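PDB 6HOX: binding domain (Hc) of Paraclostridial Mosquitocidal Protein 1 from Paraclostridium bifermentans, which is the receptor-binding domain of a neurotoxin that specifically targets Anopheles mosquitoes and probably directs the toxin to host nerve cells. Local coordinates for residues M136-T148 and I188-D200. Numbering follows the deposited sequence.
Sequences MKDRFGKIIDIIT and IDSKSINELRGID
Strand 143-147 runs antiparallel to strand 188-192 (171°), their axes 7.5 Å apart: too far for backbone pairing, so side chains join the strands there. Beta-branching gives Ile-144 two arms: CD1, 3.5 Å from CG2 of Ile-193, and CG2, anti to the backbone N, beside CB of Lys-191. CG1 of Ile-146 rests 3.6 Å from CG of Lys-191, whose methylenes lie along both isoleucines before a bend at chi2 carries CE past Asp-145 O. Met-136, unbranched and bent at its thioether (chi3 -63°), crosses Ile-193 at about a right angle; Val-173 and Cys-179 continue this interior. Leucine suits position 196 because its methyls serve separately, CD2 against Met-136 and CD1 against Lys-142. At the hairpin end, the oxygens of Asp-138 divide the work. OD1 takes the amides of Phe-140 and Lys-142 from opposite faces of the carboxylate, the first closing an Asx turn; OD2 offers its anti lone pair to Arg-197 N at 2.7 Å, nearly straight (173°), and a water links it to Glu-195 O. Arg-139 N adds a weak bond to Gly-198 O. Arg-197 keeps CB and CG at the Phe-140 ring edge while its guanidinium bends back to Asn-194 O and Leu-196 O. The contact thus closes the rim where two edge strands meet, Met-136 and Ile-193 reaching inward between facing sheets, as in the concanavalin-like jelly-roll sandwich of the HCN subdomain.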
ATOM      1  N   MET A 136      -8.308 -15.079  19.392  1.00 25.23           N
ATOM      2  CA  MET A 136      -9.281 -16.145  19.581  1.00 25.92           C
ATOM      3  C   MET A 136      -9.475 -16.387  21.088  1.00 27.63           C
ATOM      4  O   MET A 136      -8.502 -16.376  21.857  1.00 25.85           O
ATOM      5  CB  MET A 136      -8.796 -17.438  18.918  1.00 26.92           C
ATOM      6  CG  MET A 136      -8.822 -17.364  17.396  1.00 28.46           C
ATOM      7  SD  MET A 136      -8.066 -18.783  16.587  1.00 31.67           S
ATOM      8  CE  MET A 136      -6.401 -18.587  17.177  1.00 28.43           C
ATOM      9  N   LYS A 137     -10.733 -16.571  21.503  1.00 27.47           N
ATOM     10  CA  LYS A 137     -11.060 -16.961  22.871  1.00 28.43           C
ATOM     11  C   LYS A 137     -12.112 -18.070  22.828  1.00 27.48           C
ATOM     12  O   LYS A 137     -13.128 -17.939  22.170  1.00 26.90           O
ATOM     13  CB  LYS A 137     -11.546 -15.757  23.678  1.00 30.29           C
ATOM     14  CG  LYS A 137     -11.782 -16.040  25.154  1.00 32.90           C
ATOM     15  CD  LYS A 137     -12.861 -15.199  25.781  1.00 37.04           C
ATOM     16  CE  LYS A 137     -12.406 -13.839  26.246  1.00 38.20           C
ATOM     17  NZ  LYS A 137     -13.466 -13.220  27.075  1.00 41.03           N
ATOM     18  N   ASP A 138     -11.845 -19.180  23.519  1.00 26.14           N
ATOM     19  CA  ASP A 138     -12.748 -20.317  23.484  1.00 27.77           C
ATOM     20  C   ASP A 138     -13.702 -20.229  24.689  1.00 27.44           C
ATOM     21  O   ASP A 138     -13.653 -19.297  25.487  1.00 25.57           O
ATOM     22  CB  ASP A 138     -11.961 -21.628  23.350  1.00 28.36           C
ATOM     23  CG  ASP A 138     -11.324 -22.125  24.622  1.00 27.98           C
ATOM     24  OD1 ASP A 138     -11.520 -21.459  25.672  1.00 28.47           O
ATOM     25  OD2 ASP A 138     -10.628 -23.181  24.547  1.00 29.25           O
ATOM     26  N   ARG A 139     -14.587 -21.209  24.793  1.00 28.79           N
ATOM     27  CA  ARG A 139     -15.673 -21.195  25.746  1.00 34.25           C
ATOM     28  C   ARG A 139     -15.187 -21.457  27.178  1.00 35.79           C
ATOM     29  O   ARG A 139     -15.993 -21.334  28.103  1.00 34.51           O
ATOM     30  CB  ARG A 139     -16.733 -22.225  25.338  1.00 38.06           C
ATOM     31  CG  ARG A 139     -16.256 -23.668  25.365  1.00 43.52           C
ATOM     32  CD  ARG A 139     -16.902 -24.500  24.268  1.00 49.62           C
ATOM     33  NE  ARG A 139     -16.405 -25.870  24.257  1.00 56.87           N
ATOM     34  CZ  ARG A 139     -16.803 -26.822  25.100  1.00 60.02           C
ATOM     35  NH1 ARG A 139     -17.695 -26.546  26.036  1.00 61.21           N
ATOM     36  NH2 ARG A 139     -16.306 -28.043  25.012  1.00 60.95           N
ATOM     37  N   PHE A 140     -13.902 -21.798  27.373  1.00 33.73           N
ATOM     38  CA  PHE A 140     -13.310 -21.918  28.735  1.00 37.45           C
ATOM     39  C   PHE A 140     -12.524 -20.655  29.121  1.00 35.38           C
ATOM     40  O   PHE A 140     -11.953 -20.569  30.217  1.00 35.99           O
ATOM     41  CB  PHE A 140     -12.447 -23.180  28.828  1.00 40.59           C
ATOM     42  CG  PHE A 140     -13.159 -24.435  28.377  1.00 47.93           C
ATOM     43  CD1 PHE A 140     -14.102 -25.050  29.192  1.00 51.92           C
ATOM     44  CD2 PHE A 140     -12.907 -24.988  27.130  1.00 50.35           C
ATOM     45  CE1 PHE A 140     -14.765 -26.198  28.779  1.00 53.15           C
ATOM     46  CE2 PHE A 140     -13.579 -26.128  26.711  1.00 57.12           C
ATOM     47  CZ  PHE A 140     -14.506 -26.733  27.537  1.00 57.22           C
ATOM     48  N   GLY A 141     -12.494 -19.659  28.231  1.00 30.81           N
ATOM     49  CA  GLY A 141     -11.753 -18.444  28.468  1.00 28.26           C
ATOM     50  C   GLY A 141     -10.293 -18.556  28.052  1.00 27.48           C
ATOM     51  O   GLY A 141      -9.523 -17.665  28.322  1.00 27.98           O
ATOM     52  N   LYS A 142      -9.929 -19.632  27.357  1.00 27.60           N
ATOM     53  CA  LYS A 142      -8.562 -19.816  26.842  1.00 30.47           C
ATOM     54  C   LYS A 142      -8.346 -18.794  25.720  1.00 28.65           C
ATOM     55  O   LYS A 142      -9.197 -18.683  24.849  1.00 28.91           O
ATOM     56  CB  LYS A 142      -8.399 -21.237  26.296  1.00 30.97           C
ATOM     57  CG  LYS A 142      -7.014 -21.615  25.793  1.00 34.16           C
ATOM     58  CD  LYS A 142      -6.161 -22.254  26.841  1.00 33.48           C
ATOM     59  CE  LYS A 142      -6.691 -23.586  27.310  1.00 32.97           C
ATOM     60  NZ  LYS A 142      -5.787 -24.147  28.327  1.00 34.79           N
ATOM     61  N   ILE A 143      -7.231 -18.053  25.768  1.00 27.51           N
ATOM     62  CA  ILE A 143      -6.984 -16.965  24.832  1.00 27.84           C
ATOM     63  C   ILE A 143      -5.700 -17.242  24.044  1.00 29.62           C
ATOM     64  O   ILE A 143      -4.699 -17.660  24.618  1.00 27.86           O
ATOM     65  CB  ILE A 143      -6.919 -15.622  25.576  1.00 29.23           C
ATOM     66  CG1 ILE A 143      -8.310 -15.217  26.077  1.00 31.34           C
ATOM     67  CG2 ILE A 143      -6.286 -14.557  24.685  1.00 31.35           C
ATOM     68  CD1 ILE A 143      -8.323 -14.040  27.035  1.00 33.26           C
ATOM     69  N   ILE A 144      -5.762 -17.015  22.726  1.00 30.81           N
ATOM     70  CA  ILE A 144      -4.597 -16.961  21.850  1.00 32.21           C
ATOM     71  C   ILE A 144      -4.728 -15.710  20.982  1.00 32.75           C
ATOM     72  O   ILE A 144      -5.761 -15.479  20.381  1.00 33.65           O
ATOM     73  CB  ILE A 144      -4.472 -18.268  21.046  1.00 36.22           C
ATOM     74  CG1 ILE A 144      -3.785 -19.327  21.913  1.00 37.30           C
ATOM     75  CG2 ILE A 144      -3.739 -18.063  19.725  1.00 38.39           C
ATOM     76  CD1 ILE A 144      -3.972 -20.723  21.429  1.00 42.13           C
ATOM     77  N   ASP A 145      -3.679 -14.888  20.965  1.00 32.74           N
ATOM     78  CA  ASP A 145      -3.650 -13.747  20.108  1.00 31.43           C
ATOM     79  C   ASP A 145      -2.287 -13.637  19.403  1.00 30.98           C
ATOM     80  O   ASP A 145      -1.263 -14.188  19.848  1.00 26.07           O
ATOM     81  CB  ASP A 145      -4.067 -12.476  20.859  1.00 33.96           C
ATOM     82  CG  ASP A 145      -3.445 -12.321  22.226  1.00 37.94           C
ATOM     83  OD1 ASP A 145      -2.313 -12.797  22.393  1.00 41.65           O
ATOM     84  OD2 ASP A 145      -4.102 -11.729  23.108  1.00 38.49           O
ATOM     85  N   ILE A 146      -2.324 -12.967  18.245  1.00 27.26           N
ATOM     86  CA  ILE A 146      -1.155 -12.519  17.558  1.00 28.04           C
ATOM     87  C   ILE A 146      -1.236 -10.988  17.560  1.00 29.84           C
ATOM     88  O   ILE A 146      -2.251 -10.403  17.181  1.00 28.40           O
ATOM     89  CB  ILE A 146      -1.058 -13.144  16.150  1.00 25.89           C
ATOM     90  CG1 ILE A 146      -0.944 -14.665  16.237  1.00 26.52           C
ATOM     91  CG2 ILE A 146       0.101 -12.542  15.357  1.00 27.82           C
ATOM     92  CD1 ILE A 146      -1.032 -15.383  14.914  1.00 26.08           C
ATOM     93  N   ILE A 147      -0.192 -10.354  18.079  1.00 28.28           N
ATOM     94  CA  ILE A 147      -0.084  -8.926  18.064  1.00 31.65           C
ATOM     95  C   ILE A 147       1.173  -8.612  17.253  1.00 33.84           C
ATOM     96  O   ILE A 147       2.260  -8.958  17.681  1.00 35.22           O
ATOM     97  CB  ILE A 147      -0.061  -8.378  19.508  1.00 32.93           C
ATOM     98  CG1 ILE A 147      -1.324  -8.801  20.263  1.00 33.00           C
ATOM     99  CG2 ILE A 147       0.120  -6.864  19.514  1.00 34.97           C
ATOM    100  CD1 ILE A 147      -1.294  -8.569  21.752  1.00 34.26           C
ATOM    101  N   THR A 148       1.018  -8.047  16.048  1.00 32.20           N
ATOM    102  CA  THR A 148       2.199  -7.738  15.246  1.00 34.69           C
ATOM    103  C   THR A 148       3.025  -6.701  16.030  1.00 33.55           C
ATOM    104  O   THR A 148       2.465  -5.894  16.768  1.00 31.97           O
ATOM    105  CB  THR A 148       1.836  -7.292  13.824  1.00 31.92           C
ATOM    106  OG1 THR A 148       1.140  -6.055  13.931  1.00 30.52           O
ATOM    107  CG2 THR A 148       0.996  -8.305  13.076  1.00 34.82           C
ATOM    108  N   ILE A 188       4.322 -13.813   9.178  1.00 27.68           N
ATOM    109  CA  ILE A 188       4.796 -12.853  10.169  1.00 29.77           C
ATOM    110  C   ILE A 188       4.945 -13.546  11.524  1.00 27.31           C
ATOM    111  O   ILE A 188       5.881 -13.294  12.260  1.00 25.56           O
ATOM    112  CB  ILE A 188       3.789 -11.687  10.292  1.00 32.52           C
ATOM    113  CG1 ILE A 188       3.612 -10.944   8.973  1.00 37.72           C
ATOM    114  CG2 ILE A 188       4.165 -10.731  11.413  1.00 34.62           C
ATOM    115  CD1 ILE A 188       4.910 -10.487   8.357  1.00 38.36           C
ATOM    116  N   ASP A 189       3.925 -14.312  11.895  1.00 26.65           N
ATOM    117  CA  ASP A 189       3.843 -14.907  13.225  1.00 27.44           C
ATOM    118  C   ASP A 189       2.923 -16.129  13.178  1.00 27.64           C
ATOM    119  O   ASP A 189       2.127 -16.299  12.227  1.00 27.99           O
ATOM    120  CB  ASP A 189       3.354 -13.879  14.247  1.00 27.05           C
ATOM    121  CG  ASP A 189       3.832 -14.130  15.663  1.00 28.59           C
ATOM    122  OD1 ASP A 189       4.455 -15.171  15.898  1.00 27.80           O
ATOM    123  OD2 ASP A 189       3.562 -13.281  16.516  1.00 33.61           O
ATOM    124  N   SER A 190       3.051 -16.974  14.209  1.00 27.81           N
ATOM    125  CA  SER A 190       2.212 -18.124  14.372  1.00 30.84           C
ATOM    126  C   SER A 190       2.174 -18.563  15.850  1.00 29.72           C
ATOM    127  O   SER A 190       3.094 -18.312  16.627  1.00 30.72           O
ATOM    128  CB  SER A 190       2.672 -19.229  13.473  1.00 30.67           C
ATOM    129  OG  SER A 190       3.773 -19.859  14.061  1.00 36.61           O
ATOM    130  N   LYS A 191       1.061 -19.199  16.222  1.00 27.73           N
ATOM    131  CA  LYS A 191       0.808 -19.672  17.560  1.00 27.08           C
ATOM    132  C   LYS A 191       0.224 -21.085  17.491  1.00 27.19           C
ATOM    133  O   LYS A 191      -0.513 -21.404  16.565  1.00 25.51           O
ATOM    134  CB  LYS A 191      -0.192 -18.747  18.252  1.00 27.20           C
ATOM    135  CG  LYS A 191       0.238 -17.305  18.392  1.00 29.35           C
ATOM    136  CD  LYS A 191       1.368 -17.059  19.374  1.00 28.08           C
ATOM    137  CE  LYS A 191       1.727 -15.598  19.374  1.00 29.17           C
ATOM    138  NZ  LYS A 191       3.013 -15.324  20.037  1.00 31.65           N
ATOM    139  N   SER A 192       0.568 -21.922  18.477  1.00 28.46           N
ATOM    140  CA  SER A 192      -0.043 -23.203  18.665  1.00 31.00           C
ATOM    141  C   SER A 192      -1.440 -22.996  19.248  1.00 29.07           C
ATOM    142  O   SER A 192      -1.588 -22.272  20.229  1.00 29.60           O
ATOM    143  CB  SER A 192       0.789 -24.077  19.572  1.00 35.50           C
ATOM    144  OG  SER A 192       2.113 -24.202  19.066  1.00 42.51           O
ATOM    145  N   ILE A 193      -2.441 -23.655  18.669  1.00 29.47           N
ATOM    146  CA  ILE A 193      -3.812 -23.557  19.195  1.00 31.07           C
ATOM    147  C   ILE A 193      -4.366 -24.952  19.540  1.00 30.51           C
ATOM    148  O   ILE A 193      -5.581 -25.115  19.691  1.00 29.60           O
ATOM    149  CB  ILE A 193      -4.697 -22.765  18.210  1.00 31.39           C
ATOM    150  CG1 ILE A 193      -4.921 -23.505  16.892  1.00 32.33           C
ATOM    151  CG2 ILE A 193      -4.109 -21.383  17.959  1.00 32.57           C
ATOM    152  CD1 ILE A 193      -6.071 -22.937  16.093  1.00 35.68           C
ATOM    153  N   ASN A 194      -3.467 -25.923  19.744  1.00 30.19           N
ATOM    154  CA  ASN A 194      -3.816 -27.267  20.230  1.00 32.30           C
ATOM    155  C   ASN A 194      -4.529 -27.208  21.596  1.00 31.05           C
ATOM    156  O   ASN A 194      -5.298 -28.111  21.905  1.00 32.40           O
ATOM    157  CB  ASN A 194      -2.593 -28.196  20.254  1.00 34.21           C
ATOM    158  CG  ASN A 194      -1.539 -27.815  21.269  1.00 37.97           C
ATOM    159  OD1 ASN A 194      -0.891 -26.778  21.155  1.00 45.18           O
ATOM    160  ND2 ASN A 194      -1.344 -28.663  22.266  1.00 40.75           N
ATOM    161  N   GLU A 195      -4.343 -26.134  22.375  1.00 28.58           N
ATOM    162  CA  GLU A 195      -4.979 -26.006  23.721  1.00 31.15           C
ATOM    163  C   GLU A 195      -6.395 -25.417  23.628  1.00 32.94           C
ATOM    164  O   GLU A 195      -7.149 -25.456  24.594  1.00 31.24           O
ATOM    165  CB  GLU A 195      -4.128 -25.128  24.631  1.00 28.94           C
ATOM    166  CG  GLU A 195      -2.777 -25.741  24.949  1.00 28.88           C
ATOM    167  CD  GLU A 195      -2.833 -26.947  25.879  1.00 30.99           C
ATOM    168  OE1 GLU A 195      -3.880 -27.140  26.517  1.00 30.12           O
ATOM    169  OE2 GLU A 195      -1.803 -27.680  25.990  1.00 30.85           O
ATOM    170  N   LEU A 196      -6.746 -24.883  22.458  1.00 33.44           N
ATOM    171  CA  LEU A 196      -7.966 -24.128  22.281  1.00 37.69           C
ATOM    172  C   LEU A 196      -9.090 -25.105  21.939  1.00 36.87           C
ATOM    173  O   LEU A 196      -8.892 -26.024  21.176  1.00 34.41           O
ATOM    174  CB  LEU A 196      -7.750 -23.119  21.149  1.00 40.01           C
ATOM    175  CG  LEU A 196      -8.347 -21.732  21.360  1.00 43.87           C
ATOM    176  CD1 LEU A 196      -7.888 -21.136  22.679  1.00 45.09           C
ATOM    177  CD2 LEU A 196      -7.968 -20.814  20.204  1.00 47.58           C
ATOM    178  N   ARG A 197     -10.268 -24.894  22.519  1.00 37.83           N
ATOM    179  CA  ARG A 197     -11.421 -25.651  22.113  1.00 41.77           C
ATOM    180  C   ARG A 197     -12.251 -24.750  21.187  1.00 42.03           C
ATOM    181  O   ARG A 197     -11.682 -24.056  20.307  1.00 45.71           O
ATOM    182  CB  ARG A 197     -12.066 -26.251  23.363  1.00 43.94           C
ATOM    183  CG  ARG A 197     -11.147 -27.235  24.080  1.00 48.99           C
ATOM    184  CD  ARG A 197     -10.662 -28.358  23.156  1.00 51.71           C
ATOM    185  NE  ARG A 197      -9.737 -29.309  23.772  1.00 53.33           N
ATOM    186  CZ  ARG A 197      -8.430 -29.390  23.512  1.00 55.48           C
ATOM    187  NH1 ARG A 197      -7.866 -28.604  22.607  1.00 53.65           N
ATOM    188  NH2 ARG A 197      -7.687 -30.263  24.167  1.00 51.74           N
ATOM    189  N   GLY A 198     -13.568 -24.785  21.342  1.00 37.40           N
ATOM    190  CA  GLY A 198     -14.470 -24.154  20.385  1.00 35.94           C
ATOM    191  C   GLY A 198     -14.540 -22.649  20.584  1.00 32.56           C
ATOM    192  O   GLY A 198     -14.557 -22.160  21.709  1.00 32.66           O
ATOM    193  N   ILE A 199     -14.598 -21.917  19.470  1.00 33.41           N
ATOM    194  CA  ILE A 199     -14.763 -20.467  19.480  1.00 30.79           C
ATOM    195  C   ILE A 199     -16.072 -20.085  18.773  1.00 31.83           C
ATOM    196  O   ILE A 199     -16.366 -18.909  18.639  1.00 29.17           O
ATOM    197  CB  ILE A 199     -13.550 -19.770  18.838  1.00 29.64           C
ATOM    198  CG1 ILE A 199     -13.413 -20.059  17.340  1.00 32.38           C
ATOM    199  CG2 ILE A 199     -12.280 -20.101  19.593  1.00 27.78           C
ATOM    200  CD1 ILE A 199     -12.562 -19.031  16.615  1.00 32.51           C
ATOM    201  N   ASP A 200     -16.836 -21.084  18.317  1.00 34.14           N
ATOM    202  CA  ASP A 200     -18.109 -20.844  17.648  1.00 38.27           C
ATOM    203  C   ASP A 200     -19.043 -20.086  18.591  1.00 35.05           C
ATOM    204  O   ASP A 200     -18.957 -20.212  19.828  1.00 34.43           O
ATOM    205  CB  ASP A 200     -18.783 -22.135  17.192  1.00 43.15           C
ATOM    206  CG  ASP A 200     -18.728 -23.231  18.241  1.00 47.80           C
ATOM    207  OD1 ASP A 200     -17.596 -23.640  18.619  1.00 51.00           O
ATOM    208  OD2 ASP A 200     -19.812 -23.653  18.687  1.00 55.41           O
TER
HETATM  209  O   HOH W   1      -9.617 -24.859  26.023  1.00 29.36           O
HETATM  210  O   HOH W   2       3.941 -10.720  16.057  1.00 38.12           O